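Local coordinates for YlmD (Geobacillus stearothermophilus, PDB 6T1B), which catalyses the phosphorolysis of adenosine, inosine and S-methyl-5'-thioadenosine, and also deaminates adenosine, using a catalytic zinc ion, at residues Ile129-Ala142 with Ala154-His166. Sequence-based numbering, arbitrary orientation.
Sequences IYFVAPSAGLVGLA and AGHMVWLWQTREH
Phe131 and Trp161 meet edge to face, the phenyl edge turned toward the six-membered ring of the indole, with centroids 5.9 Å apart and planes at 58°. Their closest atoms are Phe131 CB and Trp161 CH2, at 3.4 Å. Trp161 drives its benzo end down to the hairpin backbone: CZ2 lies 3.7 Å from Gly140 N, at the ring's edge in its plane. Lacking a side chain, Gly140 lets Trp161 and the Met157 sulfur come close to the strand. Over one indole face passes Leu138, its CB 3.9 Å from the six-membered ring's centroid in a CH-pi contact; Met157 CG borders the opposite face.

That same CG stands almost on the normal of the Phe131 ring, 3.5 Å from its centroid. With CG anti to the backbone N (chi1 -174°), the Met157 chain then bends twice, holding SD above the phenyl face in a more distant Met-aromatic contact. Shortening Phe131 to an alanine is likely to remove the surface under Met157 CG, leaving that chain freer to turn, and the ring edge facing the indole.

Aliphatic contact continues at either end, where Ile129 CD1 meets Ala154 CB at 3.9 Å and Leu138 CD1 meets Glu165 CB. The Glu165 carboxylate hydrogen-bonds Tyr111 through OE2 and salt-bridges Lys87 through OE1. Helix 153-163, beside helix 219-229, thus covers one face of the G1-bulged hairpin central to a six-stranded mixed sheet, whose other face packs on strand 264-269 in this YfiH/LACC1-family domain.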
loop_
_atom_site.group_PDB
_atom_site.type_symbol
_atom_site.label_atom_id
_atom_site.label_comp_id
_atom_site.label_asym_id
_atom_site.label_seq_id
_atom_site.Cartn_x
_atom_site.Cartn_y
_atom_site.Cartn_z
ATOM N N ILE A 129 1.190 -0.555 -3.008
ATOM C CA ILE A 129 1.187 -0.590 -4.467
ATOM C C ILE A 129 -0.232 -0.270 -4.923
ATOM O O ILE A 129 -1.169 -1.029 -4.648
ATOM C CB ILE A 129 1.672 -1.937 -5.023
ATOM C CG1 ILE A 129 2.984 -2.396 -4.402
ATOM C CG2 ILE A 129 1.841 -1.785 -6.536
ATOM C CD1 ILE A 129 3.406 -3.758 -4.867
ATOM N N TYR A 130 -0.395 0.878 -5.583
ATOM C CA TYR A 130 -1.679 1.340 -6.072
ATOM C C TYR A 130 -1.783 1.026 -7.561
ATOM O O TYR A 130 -0.851 1.304 -8.321
ATOM C CB TYR A 130 -1.792 2.864 -5.918
ATOM C CG TYR A 130 -1.603 3.446 -4.516
ATOM C CD1 TYR A 130 -0.346 3.496 -3.922
ATOM C CD2 TYR A 130 -2.673 4.011 -3.825
ATOM C CE1 TYR A 130 -0.167 4.058 -2.659
ATOM C CE2 TYR A 130 -2.505 4.567 -2.584
ATOM C CZ TYR A 130 -1.246 4.582 -1.995
ATOM O OH TYR A 130 -1.050 5.173 -0.755
ATOM N N PHE A 131 -2.948 0.514 -7.985
ATOM C CA PHE A 131 -3.181 0.128 -9.362
ATOM C C PHE A 131 -4.418 0.850 -9.892
ATOM O O PHE A 131 -5.415 0.990 -9.167
ATOM C CB PHE A 131 -3.472 -1.370 -9.457
ATOM C CG PHE A 131 -2.363 -2.274 -9.006
ATOM C CD1 PHE A 131 -2.130 -2.523 -7.669
ATOM C CD2 PHE A 131 -1.591 -2.943 -9.927
ATOM C CE1 PHE A 131 -1.136 -3.408 -7.299
ATOM C CE2 PHE A 131 -0.593 -3.807 -9.551
ATOM C CZ PHE A 131 -0.375 -4.047 -8.243
ATOM N N VAL A 132 -4.378 1.245 -11.151
ATOM C CA VAL A 132 -5.555 1.803 -11.786
ATOM C C VAL A 132 -5.541 1.391 -13.242
ATOM O O VAL A 132 -4.494 1.365 -13.894
ATOM C CB VAL A 132 -5.628 3.339 -11.618
ATOM C CG1 VAL A 132 -4.499 4.051 -12.316
ATOM C CG2 VAL A 132 -6.996 3.869 -12.051
ATOM N N ALA A 133 -6.708 1.037 -13.748
ATOM C CA ALA A 133 -6.936 0.927 -15.190
ATOM C C ALA A 133 -8.049 1.933 -15.471
ATOM O O ALA A 133 -9.251 1.609 -15.362
ATOM C CB ALA A 133 -7.318 -0.494 -15.588
ATOM N N PRO A 134 -7.705 3.179 -15.834
ATOM C CA PRO A 134 -8.730 4.236 -15.887
ATOM C C PRO A 134 -9.839 3.962 -16.875
ATOM O O PRO A 134 -11.003 4.282 -16.608
ATOM C CB PRO A 134 -7.934 5.486 -16.287
ATOM C CG PRO A 134 -6.551 5.209 -15.898
ATOM C CD PRO A 134 -6.347 3.720 -16.068
ATOM N N SER A 135 -9.509 3.403 -18.037
ATOM C CA SER A 135 -10.536 3.159 -19.037
ATOM C C SER A 135 -11.587 2.207 -18.481
ATOM O O SER A 135 -12.792 2.429 -18.657
ATOM C CB SER A 135 -9.896 2.615 -20.313
ATOM O OG SER A 135 -9.292 1.347 -20.106
ATOM N N ALA A 136 -11.150 1.173 -17.773
ATOM C CA ALA A 136 -12.024 0.109 -17.304
ATOM C C ALA A 136 -12.603 0.361 -15.925
ATOM O O ALA A 136 -13.378 -0.466 -15.432
ATOM C CB ALA A 136 -11.266 -1.214 -17.297
ATOM N N GLY A 137 -12.217 1.439 -15.255
ATOM C CA GLY A 137 -12.770 1.709 -13.945
ATOM C C GLY A 137 -12.312 0.753 -12.864
ATOM O O GLY A 137 -13.016 0.577 -11.869
ATOM N N LEU A 138 -11.106 0.188 -12.976
ATOM C CA LEU A 138 -10.539 -0.688 -11.963
ATOM C C LEU A 138 -9.560 0.090 -11.109
ATOM O O LEU A 138 -8.762 0.889 -11.632
ATOM C CB LEU A 138 -9.771 -1.854 -12.592
ATOM C CG LEU A 138 -10.606 -3.062 -12.981
ATOM C CD1 LEU A 138 -9.938 -3.904 -14.042
ATOM C CD2 LEU A 138 -10.867 -3.880 -11.716
ATOM N N VAL A 139 -9.620 -0.150 -9.807
ATOM C CA VAL A 139 -8.586 0.317 -8.899
ATOM C C VAL A 139 -8.180 -0.873 -8.044
ATOM O O VAL A 139 -9.005 -1.754 -7.745
ATOM C CB VAL A 139 -9.028 1.510 -8.016
ATOM C CG1 VAL A 139 -9.306 2.740 -8.866
ATOM C CG2 VAL A 139 -10.232 1.141 -7.128
ATOM N N GLY A 140 -6.927 -0.867 -7.592
ATOM C CA GLY A 140 -6.441 -1.921 -6.727
ATOM C C GLY A 140 -5.412 -1.378 -5.768
ATOM O O GLY A 140 -4.798 -0.327 -6.013
ATOM N N LEU A 141 -5.200 -2.134 -4.694
ATOM C CA LEU A 141 -4.222 -1.731 -3.699
ATOM C C LEU A 141 -3.668 -2.986 -3.055
ATOM O O LEU A 141 -4.425 -3.861 -2.602
ATOM C CB LEU A 141 -4.891 -0.829 -2.647
ATOM C CG LEU A 141 -4.022 -0.272 -1.527
ATOM C CD1 LEU A 141 -2.815 0.481 -2.022
ATOM C CD2 LEU A 141 -4.911 0.623 -0.644
ATOM N N ALA A 142 -2.345 -3.068 -2.973
ATOM C CA ALA A 142 -1.665 -4.215 -2.390
ATOM C C ALA A 142 -0.616 -3.785 -1.382
ATOM O O ALA A 142 -0.012 -2.717 -1.508
ATOM C CB ALA A 142 -1.007 -5.078 -3.482
ATOM N N ALA A 154 2.558 -8.342 -6.404
ATOM C CA ALA A 154 2.393 -7.305 -7.417
ATOM C C ALA A 154 1.998 -7.914 -8.758
ATOM O O ALA A 154 1.064 -7.449 -9.421
ATOM C CB ALA A 154 3.687 -6.510 -7.555
ATOM N N GLY A 155 2.717 -8.947 -9.192
ATOM C CA GLY A 155 2.370 -9.597 -10.441
ATOM C C GLY A 155 1.063 -10.362 -10.368
ATOM O O GLY A 155 0.394 -10.556 -11.390
ATOM N N HIS A 156 0.693 -10.834 -9.177
ATOM C CA HIS A 156 -0.585 -11.521 -9.007
ATOM C C HIS A 156 -1.746 -10.576 -9.298
ATOM O O HIS A 156 -2.721 -10.977 -9.944
ATOM C CB HIS A 156 -0.656 -12.091 -7.587
ATOM C CG HIS A 156 -1.828 -12.987 -7.328
ATOM N ND1 HIS A 156 -2.292 -13.911 -8.240
ATOM C CD2 HIS A 156 -2.600 -13.135 -6.227
ATOM C CE1 HIS A 156 -3.320 -14.561 -7.723
ATOM N NE2 HIS A 156 -3.534 -14.104 -6.505
ATOM N N MET A 157 -1.644 -9.311 -8.879
ATOM C CA MET A 157 -2.707 -8.358 -9.204
ATOM C C MET A 157 -2.845 -8.235 -10.719
ATOM O O MET A 157 -3.956 -8.293 -11.279
ATOM C CB MET A 157 -2.376 -6.984 -8.614
ATOM C CG MET A 157 -3.491 -5.957 -8.784
ATOM S SD MET A 157 -4.919 -6.180 -7.704
ATOM C CE MET A 157 -4.229 -5.642 -6.118
ATOM N N VAL A 158 -1.715 -8.082 -11.408
ATOM C CA VAL A 158 -1.727 -7.944 -12.861
ATOM C C VAL A 158 -2.343 -9.179 -13.496
ATOM O O VAL A 158 -3.190 -9.084 -14.399
ATOM C CB VAL A 158 -0.302 -7.689 -13.380
ATOM C CG1 VAL A 158 -0.299 -7.630 -14.899
ATOM C CG2 VAL A 158 0.225 -6.413 -12.818
ATOM N N TRP A 159 -1.928 -10.368 -13.037
ATOM C CA TRP A 159 -2.460 -11.614 -13.576
ATOM C C TRP A 159 -3.969 -11.707 -13.392
ATOM O O TRP A 159 -4.683 -12.175 -14.291
ATOM C CB TRP A 159 -1.770 -12.805 -12.905
ATOM C CG TRP A 159 -2.190 -14.137 -13.430
ATOM C CD1 TRP A 159 -1.731 -14.746 -14.556
ATOM C CD2 TRP A 159 -3.140 -15.036 -12.841
ATOM N NE1 TRP A 159 -2.339 -15.967 -14.711
ATOM C CE2 TRP A 159 -3.206 -16.172 -13.671
ATOM C CE3 TRP A 159 -3.940 -14.991 -11.698
ATOM C CZ2 TRP A 159 -4.043 -17.251 -13.397
ATOM C CZ3 TRP A 159 -4.772 -16.068 -11.424
ATOM C CH2 TRP A 159 -4.816 -17.183 -12.273
ATOM N N LEU A 160 -4.469 -11.303 -12.226
ATOM C CA LEU A 160 -5.912 -11.360 -11.998
ATOM C C LEU A 160 -6.641 -10.387 -12.911
ATOM O O LEU A 160 -7.690 -10.724 -13.471
ATOM C CB LEU A 160 -6.248 -11.055 -10.543
ATOM C CG LEU A 160 -5.831 -12.122 -9.529
ATOM C CD1 LEU A 160 -5.994 -11.617 -8.094
ATOM C CD2 LEU A 160 -6.629 -13.383 -9.726
ATOM N N TRP A 161 -6.097 -9.184 -13.097
ATOM C CA TRP A 161 -6.762 -8.230 -13.976
ATOM C C TRP A 161 -6.790 -8.746 -15.410
ATOM O O TRP A 161 -7.781 -8.563 -16.127
ATOM C CB TRP A 161 -6.114 -6.858 -13.876
ATOM C CG TRP A 161 -6.431 -6.149 -12.596
ATOM C CD1 TRP A 161 -6.902 -6.700 -11.435
ATOM C CD2 TRP A 161 -6.300 -4.739 -12.330
ATOM N NE1 TRP A 161 -7.063 -5.727 -10.477
ATOM C CE2 TRP A 161 -6.722 -4.511 -11.018
ATOM C CE3 TRP A 161 -5.910 -3.648 -13.108
ATOM C CZ2 TRP A 161 -6.718 -3.247 -10.449
ATOM C CZ3 TRP A 161 -5.906 -2.402 -12.539
ATOM C CH2 TRP A 161 -6.304 -2.208 -11.228
ATOM N N GLN A 162 -5.722 -9.437 -15.841
ATOM C CA GLN A 162 -5.674 -9.950 -17.202
ATOM C C GLN A 162 -6.609 -11.131 -17.367
ATOM O O GLN A 162 -7.403 -11.180 -18.310
ATOM C CB GLN A 162 -4.242 -10.336 -17.553
ATOM C CG GLN A 162 -4.085 -10.691 -19.026
ATOM C CD GLN A 162 -2.643 -10.667 -19.484
ATOM O OE1 GLN A 162 -1.722 -10.530 -18.675
ATOM N NE2 GLN A 162 -2.436 -10.797 -20.793
ATOM N N THR A 163 -6.539 -12.096 -16.444
ATOM C CA THR A 163 -7.227 -13.367 -16.657
ATOM C C THR A 163 -8.679 -13.328 -16.214
ATOM O O THR A 163 -9.520 -13.999 -16.819
ATOM C CB THR A 163 -6.508 -14.506 -15.935
ATOM O OG1 THR A 163 -6.596 -14.348 -14.511
ATOM C CG2 THR A 163 -5.048 -14.548 -16.339
ATOM N N ARG A 164 -8.999 -12.586 -15.160
ATOM C CA ARG A 164 -10.373 -12.516 -14.693
ATOM C C ARG A 164 -11.109 -11.278 -15.152
ATOM O O ARG A 164 -12.323 -11.346 -15.363
ATOM C CB ARG A 164 -10.416 -12.623 -13.172
ATOM C CG ARG A 164 -9.771 -13.911 -12.682
ATOM C CD ARG A 164 -10.032 -14.145 -11.220
ATOM N NE ARG A 164 -9.389 -15.366 -10.749
ATOM C CZ ARG A 164 -9.403 -15.775 -9.485
ATOM N NH1 ARG A 164 -10.032 -15.057 -8.561
ATOM N NH2 ARG A 164 -8.788 -16.897 -9.145
ATOM N N GLU A 165 -10.411 -10.156 -15.331
ATOM C CA GLU A 165 -11.046 -8.909 -15.746
ATOM C C GLU A 165 -10.768 -8.546 -17.197
ATOM O O GLU A 165 -11.353 -7.580 -17.705
ATOM C CB GLU A 165 -10.623 -7.757 -14.817
ATOM C CG GLU A 165 -10.641 -8.108 -13.326
ATOM C CD GLU A 165 -11.997 -8.558 -12.798
ATOM O OE1 GLU A 165 -13.020 -8.058 -13.287
ATOM O OE2 GLU A 165 -12.029 -9.415 -11.874
ATOM N N HIS A 166 -9.939 -9.329 -17.904
ATOM C CA HIS A 166 -9.685 -9.134 -19.337
ATOM C C HIS A 166 -9.102 -7.754 -19.627
ATOM O O HIS A 166 -9.457 -7.102 -20.613
ATOM C CB HIS A 166 -10.942 -9.450 -20.147
ATOM C CG HIS A 166 -11.520 -10.798 -19.826
ATOM N ND1 HIS A 166 -12.717 -10.961 -19.157
ATOM C CD2 HIS A 166 -11.041 -12.048 -20.043
ATOM C CE1 HIS A 166 -12.960 -12.251 -18.999
ATOM N NE2 HIS A 166 -11.960 -12.932 -19.529
#